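PDB 6KSU: Alpha/beta hydrolase from Streptomyces albidoflavus, which probably catalyses macrolactamization of non-ribosomal peptides, joining residues of opposite chirality, with a fold related to beta-lactamases and penicillin-binding proteins. Local coordinates for residues S83-V93 against Y174-L182. Residues are numbered along the deposited sequence; the frame is centred on the assembly and turned at random.
Sequences SVTKFLTAELV and YSNTGYCLL
Lys86 reaches across to Asn176 and Tyr174 and, with Ser83 close by, forms a polar cluster consistent with the active site of a class C beta-lactamase or related penicillin-binding protein: Ser83 and Lys86 fit an SxxK motif at a helix start, and Tyr174 and Asn176 the matching YxN. By analogy with that family, Ser83 would be the nucleophile. The firm bond here runs from Lys86 NZ to Asn176 OD1, a short 2.5 Å, with NZ lying in the carbonyl plane and a C=O...N angle of 158°. Two weak bonds converge on the phenol oxygen: Tyr174 OH accepts from Lys86 NZ at 3.2 Å and from Ser83 OG at 3.1 Å. Ser83 OG lies at the edge of the Tyr174 ring, near its plane. The lysine chain is extended until its last torsion, where a bend (chi4 80°) turns NZ into the cluster; Ala254 O gives the amine another partner.

Next to the polar cluster, the lysine's aliphatic part lies on Tyr179. Lys86 CG sits over one face of Tyr179, 3.8 Å from the ring centroid, and Leu182 CD1 covers the opposite face, so the ring is clamped between the other helix and its own. Its hydroxyl bonds to Leu132 O. Thr89 CG2 packs obliquely against Tyr179 CD1 at 3.6 Å, while Thr89 OG1 turns to Ala253 O and Trp194 NE1. One turn on, Val93 meets Leu182, and both also touch Leu132 of helix 128-132.

The axes of segments 85-93 and 176-182 run in the same general direction, 35° apart, and come within 10.6 Å at their closest. Tyr174 also stacks on the ring of His134. The second helix is capped at its start by Ser175, whose OG accepts from Gly178 N at 2.7 Å.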
# COMPACT_ATOMS: atom_id res chain seq x y z
N SER A 83 1.03 -4.66 1.60
CA SER A 83 1.25 -3.81 0.44
C SER A 83 2.46 -2.90 0.59
O SER A 83 2.89 -2.29 -0.41
CB SER A 83 -0.01 -2.99 0.18
OG SER A 83 -0.97 -3.82 -0.45
N VAL A 84 3.04 -2.79 1.79
CA VAL A 84 4.28 -2.02 1.90
C VAL A 84 5.35 -2.66 1.02
O VAL A 84 6.30 -1.99 0.61
CB VAL A 84 4.72 -1.84 3.39
CG1 VAL A 84 6.07 -1.09 3.51
CG2 VAL A 84 3.65 -1.08 4.20
N THR A 85 5.17 -3.95 0.67
CA THR A 85 6.05 -4.63 -0.29
C THR A 85 6.24 -3.82 -1.58
O THR A 85 7.29 -3.93 -2.24
CB THR A 85 5.47 -6.02 -0.61
OG1 THR A 85 5.34 -6.80 0.60
CG2 THR A 85 6.37 -6.78 -1.60
N LYS A 86 5.24 -3.04 -1.97
CA LYS A 86 5.30 -2.32 -3.25
C LYS A 86 6.43 -1.29 -3.25
O LYS A 86 6.96 -0.96 -4.32
CB LYS A 86 3.95 -1.62 -3.52
CG LYS A 86 2.86 -2.59 -3.86
CD LYS A 86 1.51 -1.90 -3.91
CE LYS A 86 0.50 -2.87 -4.46
NZ LYS A 86 0.03 -3.81 -3.40
N PHE A 87 6.79 -0.77 -2.09
CA PHE A 87 7.90 0.17 -2.03
C PHE A 87 9.22 -0.52 -2.34
O PHE A 87 10.09 0.06 -2.98
CB PHE A 87 7.88 0.86 -0.67
CG PHE A 87 9.10 1.69 -0.36
CD1 PHE A 87 9.30 2.90 -0.97
CD2 PHE A 87 9.98 1.28 0.63
CE1 PHE A 87 10.41 3.70 -0.66
CE2 PHE A 87 11.09 2.06 0.94
CZ PHE A 87 11.31 3.27 0.29
N LEU A 88 9.37 -1.79 -1.97
CA LEU A 88 10.62 -2.48 -2.27
C LEU A 88 10.64 -2.97 -3.70
O LEU A 88 11.67 -2.89 -4.38
CB LEU A 88 10.82 -3.62 -1.28
CG LEU A 88 10.90 -2.86 0.05
CD1 LEU A 88 9.76 -3.25 0.99
CD2 LEU A 88 12.24 -3.04 0.70
N THR A 89 9.49 -3.45 -4.18
CA THR A 89 9.35 -3.79 -5.59
C THR A 89 9.63 -2.58 -6.47
O THR A 89 10.33 -2.67 -7.48
CB THR A 89 7.94 -4.34 -5.85
OG1 THR A 89 7.89 -5.68 -5.35
CG2 THR A 89 7.62 -4.32 -7.37
N ALA A 90 9.07 -1.42 -6.09
CA ALA A 90 9.36 -0.19 -6.83
C ALA A 90 10.85 0.11 -6.77
O ALA A 90 11.45 0.50 -7.78
CB ALA A 90 8.58 0.98 -6.26
N GLU A 91 11.44 -0.07 -5.59
CA GLU A 91 12.86 0.17 -5.45
C GLU A 91 13.66 -0.78 -6.34
O GLU A 91 14.64 -0.38 -6.98
CB GLU A 91 13.23 0.03 -3.98
CG GLU A 91 12.97 1.31 -3.14
CD GLU A 91 13.71 1.25 -1.79
OE1 GLU A 91 13.96 0.12 -1.32
OE2 GLU A 91 14.07 2.30 -1.22
N LEU A 92 13.24 -2.04 -6.40
CA LEU A 92 13.87 -3.02 -7.26
C LEU A 92 13.75 -2.62 -8.72
O LEU A 92 14.74 -2.63 -9.47
CB LEU A 92 13.23 -4.38 -7.00
CG LEU A 92 13.82 -5.55 -7.76
CD1 LEU A 92 15.32 -5.56 -7.55
CD2 LEU A 92 13.18 -6.84 -7.27
N VAL A 93 12.54 -2.23 -9.15
CA VAL A 93 12.32 -1.81 -10.53
C VAL A 93 13.20 -0.61 -10.86
O VAL A 93 13.80 -0.53 -11.94
CB VAL A 93 10.82 -1.51 -10.77
CG1 VAL A 93 10.62 -0.84 -12.11
CG2 VAL A 93 10.00 -2.76 -10.69
N TYR A 174 -5.80 1.94 -7.62
CA TYR A 174 -4.86 1.06 -6.93
C TYR A 174 -5.00 -0.37 -7.44
O TYR A 174 -6.11 -0.85 -7.66
CB TYR A 174 -5.11 1.13 -5.43
CG TYR A 174 -4.05 0.51 -4.57
CD1 TYR A 174 -3.13 1.31 -3.87
CD2 TYR A 174 -3.96 -0.87 -4.41
CE1 TYR A 174 -2.16 0.75 -3.03
CE2 TYR A 174 -2.97 -1.44 -3.56
CZ TYR A 174 -2.09 -0.62 -2.89
OH TYR A 174 -1.13 -1.17 -2.06
N SER A 175 -3.87 -1.04 -7.63
CA SER A 175 -3.88 -2.33 -8.32
C SER A 175 -2.74 -3.20 -7.78
O SER A 175 -1.57 -2.92 -8.02
CB SER A 175 -3.75 -2.13 -9.84
OG SER A 175 -3.61 -3.37 -10.51
N ASN A 176 -3.10 -4.25 -7.03
CA ASN A 176 -2.12 -5.26 -6.67
C ASN A 176 -1.61 -5.98 -7.91
O ASN A 176 -0.42 -6.32 -8.02
CB ASN A 176 -2.75 -6.27 -5.70
CG ASN A 176 -3.01 -5.67 -4.33
OD1 ASN A 176 -2.13 -5.07 -3.73
ND2 ASN A 176 -4.24 -5.80 -3.84
N THR A 177 -2.52 -6.23 -8.85
CA THR A 177 -2.16 -6.92 -10.09
C THR A 177 -1.17 -6.11 -10.90
O THR A 177 -0.27 -6.67 -11.54
CB THR A 177 -3.44 -7.17 -10.89
OG1 THR A 177 -4.39 -7.82 -10.04
CG2 THR A 177 -3.15 -8.03 -12.12
N GLY A 178 -1.31 -4.78 -10.89
CA GLY A 178 -0.32 -3.96 -11.55
C GLY A 178 1.09 -4.24 -11.04
O GLY A 178 2.05 -4.29 -11.82
N TYR A 179 1.22 -4.46 -9.74
CA TYR A 179 2.55 -4.72 -9.23
C TYR A 179 2.97 -6.16 -9.47
O TYR A 179 4.16 -6.42 -9.67
CB TYR A 179 2.64 -4.33 -7.76
CG TYR A 179 3.14 -2.90 -7.60
CD1 TYR A 179 4.40 -2.63 -7.08
CD2 TYR A 179 2.35 -1.82 -8.01
CE1 TYR A 179 4.86 -1.34 -6.94
CE2 TYR A 179 2.81 -0.51 -7.88
CZ TYR A 179 4.06 -0.28 -7.33
OH TYR A 179 4.53 0.99 -7.19
N CYS A 180 2.01 -7.09 -9.51
CA CYS A 180 2.37 -8.44 -9.90
C CYS A 180 2.91 -8.48 -11.32
O CYS A 180 3.81 -9.26 -11.63
CB CYS A 180 1.16 -9.36 -9.73
SG CYS A 180 0.58 -9.43 -8.01
N LEU A 181 2.38 -7.61 -12.20
CA LEU A 181 2.97 -7.46 -13.52
C LEU A 181 4.37 -6.87 -13.44
O LEU A 181 5.23 -7.18 -14.28
CB LEU A 181 2.10 -6.57 -14.40
CG LEU A 181 0.82 -7.20 -14.95
CD1 LEU A 181 -0.07 -6.12 -15.58
CD2 LEU A 181 1.18 -8.28 -15.96
N LEU A 182 4.64 -6.02 -12.45
CA LEU A 182 6.00 -5.53 -12.28
C LEU A 182 6.95 -6.68 -11.94
O LEU A 182 8.13 -6.65 -12.32
CB LEU A 182 6.02 -4.43 -11.22
CG LEU A 182 5.53 -3.06 -11.70
CD1 LEU A 182 5.31 -2.07 -10.55
CD2 LEU A 182 6.50 -2.49 -12.74